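Local coordinates for ABC transporter substrate binding protein (Ribose) (PDB 4WT7), which probably serves as the carbohydrate-binding component of an ABC transporter, and here holds D-allitol in its ligand pocket, at residues 104-109 and 116-121; 91-96 and 280-285; 156-161 and 203-208. One frame throughout, in Å; residues are numbered along the deposited sequence.

Contact 1: residues 104-109 and 116-121; sequences PWLKRA and VLTIDV. With X9X (D-allitol), chain C.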
loop_
_atom_site.group_PDB
_atom_site.type_symbol
_atom_site.label_atom_id
_atom_site.label_comp_id
_atom_site.label_asym_id
_atom_site.label_seq_id
_atom_site.Cartn_x
_atom_site.Cartn_y
_atom_site.Cartn_z
ATOM N N PRO A 104 4.611 -18.787 -5.956
ATOM C CA PRO A 104 5.064 -20.189 -5.909
ATOM C C PRO A 104 5.448 -20.650 -4.504
ATOM O O PRO A 104 5.348 -21.848 -4.144
ATOM C CB PRO A 104 6.297 -20.180 -6.823
ATOM C CG PRO A 104 5.945 -19.112 -7.884
ATOM C CD PRO A 104 5.211 -18.032 -7.077
ATOM N N TRP A 105 5.869 -19.694 -3.682
ATOM C CA TRP A 105 6.358 -20.059 -2.370
ATOM C C TRP A 105 5.228 -20.140 -1.381
ATOM O O TRP A 105 5.251 -20.974 -0.484
ATOM C CB TRP A 105 7.480 -19.115 -1.951
ATOM C CG TRP A 105 8.504 -19.246 -2.982
ATOM C CD1 TRP A 105 8.852 -18.332 -3.934
ATOM C CD2 TRP A 105 9.247 -20.434 -3.267
ATOM N NE1 TRP A 105 9.820 -18.866 -4.763
ATOM C CE2 TRP A 105 10.065 -20.159 -4.379
ATOM C CE3 TRP A 105 9.294 -21.698 -2.684
ATOM C CZ2 TRP A 105 10.946 -21.106 -4.908
ATOM C CZ3 TRP A 105 10.161 -22.637 -3.212
ATOM C CH2 TRP A 105 10.970 -22.335 -4.328
ATOM N N LEU A 106 4.238 -19.289 -1.549
ATOM C CA LEU A 106 3.043 -19.405 -0.742
ATOM C C LEU A 106 2.385 -20.777 -1.065
ATOM O O LEU A 106 1.879 -21.470 -0.168
ATOM C CB LEU A 106 2.077 -18.291 -1.081
ATOM C CG LEU A 106 2.570 -16.844 -0.899
ATOM C CD1 LEU A 106 1.421 -15.885 -1.152
ATOM C CD2 LEU A 106 3.186 -16.614 0.434
ATOM N N LYS A 107 2.399 -21.166 -2.335
ATOM C CA LYS A 107 1.830 -22.477 -2.706
ATOM C C LYS A 107 2.615 -23.629 -2.031
ATOM O O LYS A 107 2.028 -24.533 -1.424
ATOM C CB LYS A 107 1.801 -22.669 -4.238
ATOM C CG LYS A 107 1.238 -24.047 -4.688
ATOM C CD LYS A 107 1.276 -24.198 -6.228
ATOM C CE LYS A 107 0.355 -25.355 -6.703
ATOM N NZ LYS A 107 0.769 -26.629 -6.029
ATOM N N ARG A 108 3.937 -23.559 -2.120
ATOM C CA ARG A 108 4.805 -24.549 -1.533
ATOM C C ARG A 108 4.525 -24.674 -0.040
ATOM O O ARG A 108 4.488 -25.756 0.502
ATOM C CB ARG A 108 6.268 -24.139 -1.801
ATOM C CG ARG A 108 7.303 -25.039 -1.208
ATOM C CD ARG A 108 7.289 -26.441 -1.842
ATOM N NE ARG A 108 7.777 -26.451 -3.229
ATOM C CZ ARG A 108 9.067 -26.520 -3.572
ATOM N NH1 ARG A 108 10.022 -26.594 -2.647
ATOM N NH2 ARG A 108 9.405 -26.533 -4.848
ATOM N N ALA A 109 4.297 -23.553 0.625
ATOM C CA ALA A 109 4.049 -23.571 2.070
ATOM C C ALA A 109 2.743 -24.362 2.369
ATOM O O ALA A 109 2.709 -25.289 3.186
ATOM C CB ALA A 109 3.951 -22.150 2.579
ATOM N N VAL A 116 -1.276 -20.383 5.336
ATOM C CA VAL A 116 -0.749 -19.116 4.871
ATOM C C VAL A 116 -1.826 -18.065 4.952
ATOM O O VAL A 116 -2.943 -18.289 4.496
ATOM C CB VAL A 116 -0.291 -19.251 3.403
ATOM C CG1 VAL A 116 -0.023 -17.873 2.783
ATOM C CG2 VAL A 116 0.914 -20.145 3.349
ATOM N N LEU A 117 -1.510 -16.940 5.593
ATOM C CA LEU A 117 -2.319 -15.734 5.498
ATOM C C LEU A 117 -1.495 -14.604 4.901
ATOM O O LEU A 117 -0.271 -14.650 4.892
ATOM C CB LEU A 117 -2.848 -15.293 6.876
ATOM C CG LEU A 117 -3.975 -16.165 7.436
ATOM C CD1 LEU A 117 -3.407 -17.537 7.906
ATOM C CD2 LEU A 117 -4.728 -15.446 8.558
ATOM N N THR A 118 -2.158 -13.582 4.389
ATOM C CA THR A 118 -1.421 -12.459 3.833
ATOM C C THR A 118 -1.948 -11.092 4.278
ATOM O O THR A 118 -3.045 -10.960 4.805
ATOM C CB THR A 118 -1.431 -12.509 2.304
ATOM O OG1 THR A 118 -2.782 -12.605 1.856
ATOM C CG2 THR A 118 -0.651 -13.706 1.766
ATOM N N ILE A 119 -1.125 -10.083 4.048
ATOM C CA ILE A 119 -1.534 -8.681 4.079
ATOM C C ILE A 119 -1.180 -8.066 2.725
ATOM O O ILE A 119 -0.027 -8.114 2.288
ATOM C CB ILE A 119 -0.864 -7.923 5.237
ATOM C CG1 ILE A 119 -1.261 -8.586 6.561
ATOM C CG2 ILE A 119 -1.248 -6.422 5.201
ATOM C CD1 ILE A 119 -0.390 -8.252 7.705
ATOM N N ASP A 120 -2.190 -7.520 2.065
ATOM C CA ASP A 120 -2.041 -6.926 0.745
ATOM C C ASP A 120 -1.474 -7.906 -0.279
ATOM O O ASP A 120 -0.604 -7.552 -1.072
ATOM C CB ASP A 120 -1.159 -5.671 0.802
ATOM C CG ASP A 120 -1.892 -4.474 1.296
ATOM O OD1 ASP A 120 -3.136 -4.515 1.347
ATOM O OD2 ASP A 120 -1.203 -3.467 1.607
ATOM N N VAL A 121 -1.945 -9.160 -0.256
ATOM C CA VAL A 121 -1.563 -10.103 -1.306
ATOM C C VAL A 121 -2.773 -10.981 -1.645
ATOM O O VAL A 121 -3.180 -11.803 -0.827
ATOM C CB VAL A 121 -0.403 -11.052 -0.900
ATOM C CG1 VAL A 121 -0.051 -11.965 -2.099
ATOM C CG2 VAL A 121 0.861 -10.297 -0.399
HETATM O OAA X9X C . 3.853 -1.992 -2.764
HETATM C CAG X9X C . 4.065 -0.660 -2.463
HETATM C CAI X9X C . 3.124 0.015 -1.519
HETATM O OAC X9X C . 1.861 0.233 -2.100
HETATM C CAK X9X C . 3.079 -0.692 -0.196
HETATM O OAE X9X C . 4.388 -0.797 0.210
HETATM C CAL X9X C . 2.366 0.143 0.869
HETATM O OAF X9X C . 2.946 1.395 1.002
HETATM C CAJ X9X C . 0.858 0.244 0.769
HETATM O OAD X9X C . 0.415 1.201 -0.131
HETATM C CAH X9X C . 0.125 -1.062 0.540
HETATM O OAB X9X C . -1.182 -1.123 1.070
#

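Contact 2: residues 91-96 and 280-285; sequences AIVQLL and RQAIQN. With X9X (D-allitol), chain C.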
loop_
_atom_site.group_PDB
_atom_site.type_symbol
_atom_site.label_atom_id
_atom_site.label_comp_id
_atom_site.label_asym_id
_atom_site.label_seq_id
_atom_site.Cartn_x
_atom_site.Cartn_y
_atom_site.Cartn_z
ATOM N N ALA A 91 1.959 -21.262 11.239
ATOM C CA ALA A 91 1.396 -20.497 10.140
ATOM C C ALA A 91 2.485 -19.560 9.584
ATOM O O ALA A 91 3.511 -19.309 10.251
ATOM C CB ALA A 91 0.167 -19.705 10.605
ATOM N N ILE A 92 2.294 -19.085 8.353
ATOM C CA ILE A 92 3.138 -18.030 7.815
ATOM C C ILE A 92 2.260 -16.861 7.368
ATOM O O ILE A 92 1.218 -17.081 6.740
ATOM C CB ILE A 92 3.937 -18.552 6.616
ATOM C CG1 ILE A 92 4.936 -19.604 7.082
ATOM C CG2 ILE A 92 4.633 -17.421 5.887
ATOM C CD1 ILE A 92 5.667 -20.340 5.951
ATOM N N VAL A 93 2.655 -15.623 7.686
ATOM C CA VAL A 93 1.923 -14.459 7.180
ATOM C C VAL A 93 2.866 -13.678 6.289
ATOM O O VAL A 93 3.975 -13.322 6.704
ATOM C CB VAL A 93 1.407 -13.470 8.298
ATOM C CG1 VAL A 93 0.395 -12.500 7.699
ATOM C CG2 VAL A 93 0.785 -14.205 9.441
ATOM N N GLN A 94 2.432 -13.412 5.071
ATOM C CA GLN A 94 3.255 -12.677 4.116
ATOM C C GLN A 94 2.686 -11.301 3.870
ATOM O O GLN A 94 1.519 -11.136 3.510
ATOM C CB GLN A 94 3.372 -13.450 2.795
ATOM C CG GLN A 94 4.015 -12.672 1.661
ATOM C CD GLN A 94 5.430 -12.281 2.002
ATOM O OE1 GLN A 94 6.162 -13.044 2.653
ATOM N NE2 GLN A 94 5.840 -11.104 1.560
ATOM N N LEU A 95 3.538 -10.315 4.057
ATOM C CA LEU A 95 3.154 -8.918 3.916
ATOM C C LEU A 95 3.747 -8.318 2.623
ATOM O O LEU A 95 4.964 -8.171 2.485
ATOM C CB LEU A 95 3.618 -8.119 5.150
ATOM C CG LEU A 95 3.555 -6.595 5.058
ATOM C CD1 LEU A 95 2.128 -6.118 4.890
ATOM C CD2 LEU A 95 4.178 -5.970 6.283
ATOM N N LEU A 96 2.857 -7.951 1.707
ATOM C CA LEU A 96 3.222 -7.285 0.468
ATOM C C LEU A 96 4.114 -8.167 -0.393
ATOM O O LEU A 96 4.295 -9.373 -0.135
ATOM C CB LEU A 96 3.838 -5.893 0.751
ATOM C CG LEU A 96 2.784 -4.858 1.172
ATOM C CD1 LEU A 96 3.353 -3.559 1.826
ATOM C CD2 LEU A 96 1.907 -4.535 -0.017
ATOM N N ARG A 280 -2.404 -6.365 13.080
ATOM C CA ARG A 280 -3.095 -7.029 14.194
ATOM C C ARG A 280 -4.211 -7.925 13.721
ATOM O O ARG A 280 -4.376 -9.033 14.210
ATOM C CB ARG A 280 -3.628 -6.006 15.212
ATOM C CG ARG A 280 -2.564 -5.552 16.171
ATOM C CD ARG A 280 -3.149 -4.711 17.315
ATOM N NE ARG A 280 -3.714 -3.457 16.832
ATOM C CZ ARG A 280 -3.005 -2.367 16.513
ATOM N NH1 ARG A 280 -1.679 -2.361 16.606
ATOM N NH2 ARG A 280 -3.637 -1.273 16.088
ATOM N N GLN A 281 -4.965 -7.468 12.741
ATOM C CA GLN A 281 -6.008 -8.309 12.199
ATOM C C GLN A 281 -5.462 -9.620 11.668
ATOM O O GLN A 281 -6.015 -10.705 11.943
ATOM C CB GLN A 281 -6.741 -7.606 11.082
ATOM C CG GLN A 281 -8.099 -8.219 10.881
ATOM C CD GLN A 281 -8.778 -7.688 9.659
ATOM O OE1 GLN A 281 -9.855 -7.092 9.752
ATOM N NE2 GLN A 281 -8.166 -7.913 8.488
ATOM N N ALA A 282 -4.376 -9.530 10.902
ATOM C CA ALA A 282 -3.797 -10.743 10.318
ATOM C C ALA A 282 -3.527 -11.764 11.436
ATOM O O ALA A 282 -3.930 -12.914 11.333
ATOM C CB ALA A 282 -2.518 -10.436 9.544
ATOM N N ILE A 283 -2.863 -11.322 12.508
ATOM C CA ILE A 283 -2.523 -12.217 13.609
ATOM C C ILE A 283 -3.760 -12.686 14.399
ATOM O O ILE A 283 -3.845 -13.854 14.821
ATOM C CB ILE A 283 -1.498 -11.592 14.556
ATOM C CG1 ILE A 283 -0.274 -11.120 13.775
ATOM C CG2 ILE A 283 -1.044 -12.611 15.546
ATOM C CD1 ILE A 283 0.268 -12.170 12.784
ATOM N N GLN A 284 -4.716 -11.791 14.603
ATOM C CA GLN A 284 -5.994 -12.188 15.164
ATOM C C GLN A 284 -6.540 -13.335 14.318
ATOM O O GLN A 284 -7.003 -14.342 14.858
ATOM C CB GLN A 284 -7.008 -11.025 15.200
ATOM C CG GLN A 284 -6.808 -10.015 16.363
ATOM C CD GLN A 284 -7.247 -10.565 17.739
ATOM O OE1 GLN A 284 -8.415 -10.921 17.942
ATOM N NE2 GLN A 284 -6.308 -10.629 18.683
ATOM N N ASN A 285 -6.475 -13.184 12.986
ATOM C CA ASN A 285 -7.057 -14.184 12.110
ATOM C C ASN A 285 -6.261 -15.494 12.121
ATOM O O ASN A 285 -6.835 -16.574 11.975
ATOM C CB ASN A 285 -7.283 -13.632 10.691
ATOM C CG ASN A 285 -8.481 -12.703 10.626
ATOM O OD1 ASN A 285 -9.193 -12.524 11.617
ATOM N ND2 ASN A 285 -8.709 -12.097 9.476
HETATM O OAA X9X C . 3.853 -1.992 -2.764
HETATM C CAG X9X C . 4.065 -0.660 -2.463
HETATM C CAI X9X C . 3.124 0.015 -1.519
HETATM O OAC X9X C . 1.861 0.233 -2.100
HETATM C CAK X9X C . 3.079 -0.692 -0.196
HETATM O OAE X9X C . 4.388 -0.797 0.210
HETATM C CAL X9X C . 2.366 0.143 0.869
HETATM O OAF X9X C . 2.946 1.395 1.002
HETATM C CAJ X9X C . 0.858 0.244 0.769
HETATM O OAD X9X C . 0.415 1.201 -0.131
HETATM C CAH X9X C . 0.125 -1.062 0.540
HETATM O OAB X9X C . -1.182 -1.123 1.070
#

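Contact 3: residues 156-161 and 203-208; sequences VVFNGF and FAQVTA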
loop_
_atom_site.group_PDB
_atom_site.type_symbol
_atom_site.label_atom_id
_atom_site.label_comp_id
_atom_site.label_asym_id
_atom_site.label_seq_id
_atom_site.Cartn_x
_atom_site.Cartn_y
_atom_site.Cartn_z
ATOM N N VAL A 156 -0.297 12.799 -14.701
ATOM C CA VAL A 156 0.900 12.006 -14.682
ATOM C C VAL A 156 0.646 10.894 -13.672
ATOM O O VAL A 156 0.140 11.126 -12.550
ATOM C CB VAL A 156 2.132 12.832 -14.248
ATOM C CG1 VAL A 156 3.355 11.949 -14.136
ATOM C CG2 VAL A 156 2.401 14.002 -15.209
ATOM N N VAL A 157 0.978 9.681 -14.063
ATOM C CA VAL A 157 0.611 8.525 -13.263
ATOM C C VAL A 157 1.880 7.760 -12.946
ATOM O O VAL A 157 2.666 7.495 -13.866
ATOM C CB VAL A 157 -0.341 7.584 -14.056
ATOM C CG1 VAL A 157 -0.231 6.200 -13.532
ATOM C CG2 VAL A 157 -1.790 8.075 -14.026
ATOM N N PHE A 158 2.097 7.436 -11.670
ATOM C CA PHE A 158 3.158 6.510 -11.242
ATOM C C PHE A 158 2.499 5.141 -11.078
ATOM O O PHE A 158 1.589 4.984 -10.246
ATOM C CB PHE A 158 3.750 6.905 -9.874
ATOM C CG PHE A 158 4.799 8.026 -9.923
ATOM C CD1 PHE A 158 6.140 7.747 -10.204
ATOM C CD2 PHE A 158 4.451 9.335 -9.620
ATOM C CE1 PHE A 158 7.103 8.773 -10.221
ATOM C CE2 PHE A 158 5.404 10.355 -9.637
ATOM C CZ PHE A 158 6.730 10.069 -9.918
ATOM N N ASN A 159 2.954 4.156 -11.851
ATOM C CA ASN A 159 2.325 2.841 -11.848
ATOM C C ASN A 159 3.414 1.786 -11.923
ATOM O O ASN A 159 3.485 1.024 -12.886
ATOM C CB ASN A 159 1.329 2.748 -13.012
ATOM C CG ASN A 159 0.575 1.413 -13.066
ATOM O OD1 ASN A 159 0.351 0.741 -12.048
ATOM N ND2 ASN A 159 0.190 1.020 -14.271
ATOM N N GLY A 160 4.294 1.774 -10.913
ATOM C CA GLY A 160 5.459 0.901 -10.913
ATOM C C GLY A 160 5.300 -0.343 -10.051
ATOM O O GLY A 160 6.218 -1.144 -9.913
ATOM N N PHE A 161 4.141 -0.498 -9.433
ATOM C CA PHE A 161 3.909 -1.663 -8.583
ATOM C C PHE A 161 2.604 -2.378 -8.936
ATOM O O PHE A 161 1.869 -2.855 -8.046
ATOM C CB PHE A 161 3.960 -1.264 -7.108
ATOM C CG PHE A 161 5.339 -0.802 -6.664
ATOM C CD1 PHE A 161 5.720 0.523 -6.808
ATOM C CD2 PHE A 161 6.259 -1.709 -6.152
ATOM C CE1 PHE A 161 6.970 0.935 -6.428
ATOM C CE2 PHE A 161 7.518 -1.308 -5.768
ATOM C CZ PHE A 161 7.882 0.028 -5.918
ATOM N N PHE A 203 10.905 12.677 -7.146
ATOM C CA PHE A 203 11.293 14.071 -7.349
ATOM C C PHE A 203 11.952 14.313 -8.738
ATOM O O PHE A 203 11.587 15.236 -9.479
ATOM C CB PHE A 203 12.263 14.456 -6.246
ATOM C CG PHE A 203 12.609 15.901 -6.231
ATOM C CD1 PHE A 203 13.601 16.385 -7.054
ATOM C CD2 PHE A 203 11.933 16.762 -5.407
ATOM C CE1 PHE A 203 13.925 17.722 -7.038
ATOM C CE2 PHE A 203 12.235 18.097 -5.388
ATOM C CZ PHE A 203 13.227 18.583 -6.199
ATOM N N ALA A 204 12.931 13.473 -9.077
ATOM C CA ALA A 204 13.679 13.593 -10.332
ATOM C C ALA A 204 12.784 13.344 -11.552
ATOM O O ALA A 204 12.826 14.076 -12.532
ATOM C CB ALA A 204 14.880 12.604 -10.327
ATOM N N GLN A 205 11.951 12.304 -11.483
ATOM C CA GLN A 205 11.057 11.974 -12.590
ATOM C C GLN A 205 10.029 13.078 -12.849
ATOM O O GLN A 205 9.799 13.482 -14.004
ATOM C CB GLN A 205 10.352 10.643 -12.309
ATOM C CG GLN A 205 11.282 9.444 -12.368
ATOM C CD GLN A 205 10.511 8.184 -12.698
ATOM O OE1 GLN A 205 9.976 8.059 -13.795
ATOM N NE2 GLN A 205 10.415 7.273 -11.745
ATOM N N VAL A 206 9.422 13.580 -11.776
ATOM C CA VAL A 206 8.486 14.672 -11.911
ATOM C C VAL A 206 9.230 15.914 -12.402
ATOM O O VAL A 206 8.772 16.589 -13.330
ATOM C CB VAL A 206 7.743 14.965 -10.594
ATOM C CG1 VAL A 206 6.864 16.213 -10.724
ATOM C CG2 VAL A 206 6.896 13.784 -10.202
ATOM N N THR A 207 10.388 16.220 -11.820
ATOM C CA THR A 207 11.151 17.377 -12.307
ATOM C C THR A 207 11.400 17.257 -13.812
ATOM O O THR A 207 11.250 18.221 -14.565
ATOM C CB THR A 207 12.503 17.524 -11.633
ATOM O OG1 THR A 207 12.320 17.747 -10.240
ATOM C CG2 THR A 207 13.260 18.730 -12.212
ATOM N N ALA A 208 11.786 16.076 -14.273
ATOM C CA ALA A 208 12.089 15.971 -15.682
ATOM C C ALA A 208 10.799 16.085 -16.493
ATOM O O ALA A 208 10.818 16.655 -17.592
ATOM C CB ALA A 208 12.869 14.694 -16.017
#

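Contact 1: residues 104-109 and 116-121
Val116 presents both methyls to helix 99-111, and the packing is tightest at Ala109, whose CB lies 3.7 Å from Val116 CG2. The same CG2 also sits 3.9 Å from the backbone O of Leu106. With Val116 CG1 anti to the backbone N (chi1 167°), CG2 is turned toward Ala109 while CG1 faces Leu106 CD2 at 4.2 Å, the two side chains crossing at about a right angle. Leu106 uses its other branch for similarly light contacts: CD1 meets the methyl CG2 of Thr118 at 4.2 Å and Val121 CG1 at 4.3 Å. Strand 91-95, helix 99-111 and strand 116-119 form a beta-alpha-beta unit in which the two strands lie parallel and adjacent, and Leu106 and Ala109 are helix residues resting on the second of them. Thr118 keeps its hydroxyl out of the apolar layer: OG1 donates to Val121 O at 2.8 Å, in the carbonyl plane on a lone pair, bracing the turn after the strand, and is also hydrogen-bonded to Ser126 OG. In that turn Asp120 belongs to the allitol pocket. Allitol OAB donates to its OD2, but the modelled 2.4 Å is too short for its exact length to be trusted; OD1 is hydrogen-bonded to Thr131 OG1. The outer side of the helix is looser and solvent-facing. Lys107 runs outward to a salt bridge with Asp111, and exposed Arg108 holds one guanidinium face 4.0 Å from Trp105 CZ3, with that indole lying against Val78 and Gln82 of helix 74-87.

Contact 2: residues 91-96 and 280-285
Val93 and Ala282 mark the nearest backbone approach of strand 91-95 to helix 275-290, their CA atoms 7.5 Å apart. Between them the contact is a small three-residue patch. Val93 splits its methyls over the helix: CG1, anti to the backbone N (chi1 -167°), meets Ala282 CB at 4.0 Å, while CG2 reaches Ile283 CD1 at 3.9 Å. Ile283 comes in from the flank, bringing only its terminal methyl to the valine, and also touches Val58 of helix 45-60; Ala282 rests on Ile119 of the neighbouring strand as well. The polar work is done elsewhere in the strand. Gln94, packed on Leu77 and Leu81 of helix 74-87, sends NE2 to Leu96 O in a nearly straight bond (2.9 Å, 170°) that stays in its own amide plane but comes from above the carbonyl plane. Its OE1 is hydrogen-bonded to Ser38 OG, which helps fix the rotation of the amide. Leu96, in the turn at the strand's end, lays CD1 3.4 Å from allitol OAE, with CD2 3.9 Å from allitol CAH. Methyl contacts imply that the Val93 patch is held by van der Waals packing, while Gln281 and Asn285 of the same helix add hydrogen bonds to Ser130 and Asn128.

Contact 3: residues 156-161 and 203-208
Apolar contact centres on the Phe158 ring, which presents its edge to helix 198-212. Val206 CG2 lies near the ring plane, 3.7 Å from Phe158 CZ and 3.8 Å from Phe158 CE2, so the methyl abuts the rim and the two side chains cross at about a right angle. Both residues also pack on Ile222 of strand 221-224. A polar group meets a different part of that rim: Gln205 NE2 stands in the ring plane, 3.9 Å from Phe158 CE1, and this position makes it an edge contact and not an N-H over the aromatic face; the amide plane is turned 84° from the ring. The amide nitrogen finds its hydrogen-bonding partners elsewhere, in Asp201 OD2 and Arg192 O, and these hold it beside the ring. Hydrogen bonds inside the helix add a doubled grip on Phe203 O: Thr207 OG1 at 2.7 Å and Thr207 N at 2.8 Å reach it from opposite faces of its plane. Helix 198-212 connects strand 184-186 to strand 221-224, which lie on either side of strand 153-158 in the sheet. A crossover helix packed over the intervening strand in this way belongs to the Rossmann-like alpha/beta architecture of periplasmic sugar-binding proteins.

Contacts 1 and 2 belong to one parallel sheet and have centres 10 Å apart. They join directly: Ile119 N lies 2.9 Å from Gln94 O, a probable hydrogen bond, and Asp120 CB packs on Leu96 CD2 at 3.4 Å. The turns after both strands thus bring neighbouring residues to allitol. Contact 3 lies in the other sheet, its centre 30 and 31 Å from those of contacts 1 and 2, with nearest atoms about 9 and 8 Å away. The nearest atoms of the Phe158 side chain and allitol are about 10 Å apart. Along the chain both other contacts fall inside the loop closed by contact 2, since helix 275-290 returns late to the first sheet.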